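Local coordinates for protein polymeric Immunoglobulin Receptor (Oncorhynchus mykiss, PDB 5F1S) that probably binds polymeric immunoglobulins for transport to mucosal surfaces, its ectodomain being the source of secretory component, at residues A[28-33]-A[46-51]. Numbering follows the deposited sequence.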
ATOM      1  N   SER A  28     -26.177 -15.862   8.806  1.00 40.82           N
ATOM      2  CA  SER A  28     -27.054 -15.173   9.752  1.00 40.51           C
ATOM      3  C   SER A  28     -26.373 -14.732  11.051  1.00 39.85           C
ATOM      4  O   SER A  28     -27.035 -14.108  11.901  1.00 38.29           O
ATOM      5  CB  SER A  28     -28.250 -16.083  10.088  1.00 45.62           C
ATOM      6  OG  SER A  28     -27.781 -17.132  10.928  1.00 45.37           O
ATOM      7  N   TYR A  29     -25.079 -15.008  11.255  1.00 34.14           N
ATOM      8  CA  TYR A  29     -24.457 -14.769  12.536  1.00 33.49           C
ATOM      9  C   TYR A  29     -23.738 -13.424  12.550  1.00 33.17           C
ATOM     10  O   TYR A  29     -23.342 -12.917  11.506  1.00 32.41           O
ATOM     11  CB  TYR A  29     -23.442 -15.871  12.862  1.00 37.59           C
ATOM     12  CG  TYR A  29     -24.104 -17.212  13.096  1.00 31.74           C
ATOM     13  CD1 TYR A  29     -24.389 -18.078  12.037  1.00 38.53           C
ATOM     14  CD2 TYR A  29     -24.472 -17.567  14.345  1.00 35.15           C
ATOM     15  CE1 TYR A  29     -25.015 -19.321  12.260  1.00 39.88           C
ATOM     16  CE2 TYR A  29     -25.104 -18.812  14.584  1.00 36.25           C
ATOM     17  CZ  TYR A  29     -25.339 -19.666  13.533  1.00 36.95           C
ATOM     18  OH  TYR A  29     -25.963 -20.873  13.726  1.00 36.99           O
ATOM     19  N   VAL A  30     -23.505 -12.903  13.746  1.00 32.72           N
ATOM     20  CA  VAL A  30     -22.768 -11.652  13.883  1.00 31.67           C
ATOM     21  C   VAL A  30     -21.315 -11.888  13.469  1.00 31.64           C
ATOM     22  O   VAL A  30     -20.714 -12.926  13.801  1.00 31.60           O
ATOM     23  CB  VAL A  30     -22.864 -11.127  15.312  1.00 35.48           C
ATOM     24  CG1 VAL A  30     -22.006  -9.884  15.517  1.00 33.95           C
ATOM     25  CG2 VAL A  30     -24.353 -10.887  15.667  1.00 35.60           C
ATOM     26  N   LYS A  31     -20.765 -10.944  12.720  1.00 32.31           N
ATOM     27  CA  LYS A  31     -19.366 -10.994  12.296  1.00 30.65           C
ATOM     28  C   LYS A  31     -18.568  -9.993  13.114  1.00 31.16           C
ATOM     29  O   LYS A  31     -19.086  -8.948  13.538  1.00 31.72           O
ATOM     30  CB  LYS A  31     -19.230 -10.671  10.798  1.00 30.62           C
ATOM     31  CG  LYS A  31     -20.221 -11.408   9.879  1.00 29.92           C
ATOM     32  CD  LYS A  31     -20.172 -12.936  10.121  1.00 31.73           C
ATOM     33  CE  LYS A  31     -20.942 -13.694   8.998  1.00 33.51           C
ATOM     34  NZ  LYS A  31     -22.398 -13.310   8.934  1.00 35.38           N
ATOM     35  N   TYR A  32     -17.293 -10.294  13.325  1.00 28.52           N
ATOM     36  CA  TYR A  32     -16.469  -9.387  14.101  1.00 31.00           C
ATOM     37  C   TYR A  32     -15.032  -9.396  13.590  1.00 30.02           C
ATOM     38  O   TYR A  32     -14.623 -10.261  12.814  1.00 28.89           O
ATOM     39  CB  TYR A  32     -16.544  -9.696  15.612  1.00 31.65           C
ATOM     40  CG  TYR A  32     -15.962 -11.008  16.052  1.00 32.06           C
ATOM     41  CD1 TYR A  32     -14.676 -11.075  16.545  1.00 35.36           C
ATOM     42  CD2 TYR A  32     -16.713 -12.180  16.011  1.00 33.67           C
ATOM     43  CE1 TYR A  32     -14.140 -12.317  16.982  1.00 37.94           C
ATOM     44  CE2 TYR A  32     -16.182 -13.407  16.424  1.00 36.45           C
ATOM     45  CZ  TYR A  32     -14.902 -13.447  16.920  1.00 38.68           C
ATOM     46  OH  TYR A  32     -14.364 -14.634  17.335  1.00 39.85           O
ATOM     47  N   TRP A  33     -14.305  -8.361  13.995  1.00 30.06           N
ATOM     48  CA  TRP A  33     -12.909  -8.129  13.632  1.00 31.81           C
ATOM     49  C   TRP A  33     -12.145  -7.895  14.922  1.00 33.09           C
ATOM     50  O   TRP A  33     -12.510  -7.007  15.699  1.00 33.21           O
ATOM     51  CB  TRP A  33     -12.802  -6.926  12.704  1.00 29.20           C
ATOM     52  CG  TRP A  33     -11.470  -6.525  12.247  1.00 30.83           C
ATOM     53  CD1 TRP A  33     -10.792  -5.372  12.563  1.00 33.29           C
ATOM     54  CD2 TRP A  33     -10.646  -7.236  11.331  1.00 29.13           C
ATOM     55  NE1 TRP A  33      -9.599  -5.340  11.910  1.00 30.85           N
ATOM     56  CE2 TRP A  33      -9.507  -6.444  11.095  1.00 29.20           C
ATOM     57  CE3 TRP A  33     -10.785  -8.446  10.649  1.00 30.20           C
ATOM     58  CZ2 TRP A  33      -8.478  -6.851  10.256  1.00 30.23           C
ATOM     59  CZ3 TRP A  33      -9.784  -8.837   9.786  1.00 31.94           C
ATOM     60  CH2 TRP A  33      -8.636  -8.046   9.603  1.00 31.83           C
ATOM     61  N   VAL A  46     -14.732  -4.187  15.974  1.00 31.45           N
ATOM     62  CA  VAL A  46     -15.989  -3.828  15.322  1.00 33.64           C
ATOM     63  C   VAL A  46     -16.797  -5.099  15.118  1.00 34.93           C
ATOM     64  O   VAL A  46     -16.248  -6.187  14.904  1.00 31.70           O
ATOM     65  CB  VAL A  46     -15.781  -3.054  13.991  1.00 31.70           C
ATOM     66  CG1 VAL A  46     -15.170  -3.913  12.929  1.00 32.28           C
ATOM     67  CG2 VAL A  46     -17.094  -2.498  13.494  1.00 35.18           C
ATOM     68  N   ARG A  47     -18.116  -4.958  15.243  1.00 33.69           N
ATOM     69  CA  ARG A  47     -19.079  -6.034  15.041  1.00 32.61           C
ATOM     70  C   ARG A  47     -20.132  -5.588  14.036  1.00 33.50           C
ATOM     71  O   ARG A  47     -20.458  -4.397  13.941  1.00 37.36           O
ATOM     72  CB  ARG A  47     -19.812  -6.412  16.341  1.00 34.05           C
ATOM     73  CG  ARG A  47     -18.946  -6.857  17.426  1.00 32.43           C
ATOM     74  CD  ARG A  47     -19.653  -6.832  18.770  1.00 36.32           C
ATOM     75  NE  ARG A  47     -20.932  -7.549  18.761  1.00 39.13           N
ATOM     76  CZ  ARG A  47     -21.078  -8.827  19.088  1.00 40.61           C
ATOM     77  NH1 ARG A  47     -20.031  -9.573  19.388  1.00 40.09           N
ATOM     78  NH2 ARG A  47     -22.276  -9.395  19.048  1.00 40.90           N
ATOM     79  N   SER A  48     -20.675  -6.564  13.295  1.00 32.12           N
ATOM     80  CA  SER A  48     -21.661  -6.286  12.272  1.00 32.40           C
ATOM     81  C   SER A  48     -23.026  -5.913  12.858  1.00 38.69           C
ATOM     82  O   SER A  48     -23.918  -5.538  12.083  1.00 38.28           O
ATOM     83  CB  SER A  48     -21.823  -7.500  11.345  1.00 34.57           C
ATOM     84  OG  SER A  48     -22.322  -8.598  12.082  1.00 32.73           O
ATOM     85  N   ASP A  49     -23.220  -6.033  14.170  1.00 35.49           N
ATOM     86  CA  ASP A  49     -24.505  -5.658  14.770  1.00 40.48           C
ATOM     87  C   ASP A  49     -24.443  -4.333  15.511  1.00 44.67           C
ATOM     88  O   ASP A  49     -25.350  -4.028  16.290  1.00 44.38           O
ATOM     89  CB  ASP A  49     -25.030  -6.734  15.718  1.00 39.01           C
ATOM     90  CG  ASP A  49     -24.152  -6.945  16.961  1.00 41.00           C
ATOM     91  OD1 ASP A  49     -24.538  -7.755  17.840  1.00 42.30           O
ATOM     92  OD2 ASP A  49     -23.040  -6.366  17.073  1.00 40.47           O
ATOM     93  N   ALA A  50     -23.398  -3.561  15.297  1.00 45.38           N
ATOM     94  CA  ALA A  50     -23.219  -2.320  16.028  1.00 56.33           C
ATOM     95  C   ALA A  50     -24.402  -1.387  15.769  1.00 61.06           C
ATOM     96  O   ALA A  50     -24.875  -1.290  14.630  1.00 57.01           O
ATOM     97  CB  ALA A  50     -21.918  -1.649  15.598  1.00 52.58           C
ATOM     98  N   PRO A  51     -24.897  -0.684  16.790  1.00 62.37           N
ATOM     99  CA  PRO A  51     -26.062   0.186  16.580  1.00 65.79           C
ATOM    100  C   PRO A  51     -25.724   1.356  15.667  1.00 67.56           C
ATOM    101  O   PRO A  51     -24.608   1.880  15.693  1.00 62.27           O
ATOM    102  CB  PRO A  51     -26.409   0.661  17.994  1.00 67.34           C
ATOM    103  CG  PRO A  51     -25.121   0.619  18.741  1.00 62.67           C
ATOM    104  CD  PRO A  51     -24.384  -0.595  18.171  1.00 60.56           C
TER
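W33 and Y32 pair with V46 and R47 at the open end of an antiparallel beta hairpin in the first V-set immunoglobulin domain. The hairpin joins strands 31-35 and 43-47. Y32 and R47 form a non-hydrogen-bonded pair, with both side chains on one face of the sheet. W33 and V46 form a hydrogen-bonded one, with W33 N giving a 3.1 Å bond to V46 O. The W33 and V46 side chains lie on the opposite face, where W33 CB meets V46 CG1 at 3.8 Å.

Past the last bridge, S48 grips K31 twice. S48 N donates to K31 O at 2.9 Å. S48 OG accepts from K31 N, also at 2.9 Å and nearly straight (173°). The serine hydroxyl thus takes the place of a backbone carbonyl. With chi1 at 64°, OG sits between its own N and carbonyl carbon, which puts it within reach of K31 N.

S48 and D49 are the central residues of a type I turn from R47 to A50. Within this turn R47 and D49 form a salt bridge, with R47 meeting the carboxylate side-on through two nitrogens. R47 NE reaches D49 OD2 at 2.9 Å, and R47 NH2 reaches D49 OD1 at 3.0 Å. V30 CG1 lies over one guanidinium face, near its rim, 3.6 Å from R47 NH2. V30 CG2 packs against D49 OD1. R47 NH1 has a second acid partner, E93. A leucine in place of R47 would probably leave D49 and E93 without their shared positive mate and free the D49 carboxylate to turn.

Strand 43-47 is one of the two edge strands of its five-stranded sheet. On its inner side, strand 31-35 runs next to strand 86-92. W33 turns into the sandwich, against Y88, C90 and V75. K31 NZ bonds to Y29 O and forms a salt bridge with D66 of strand 62-67, in the facing sheet.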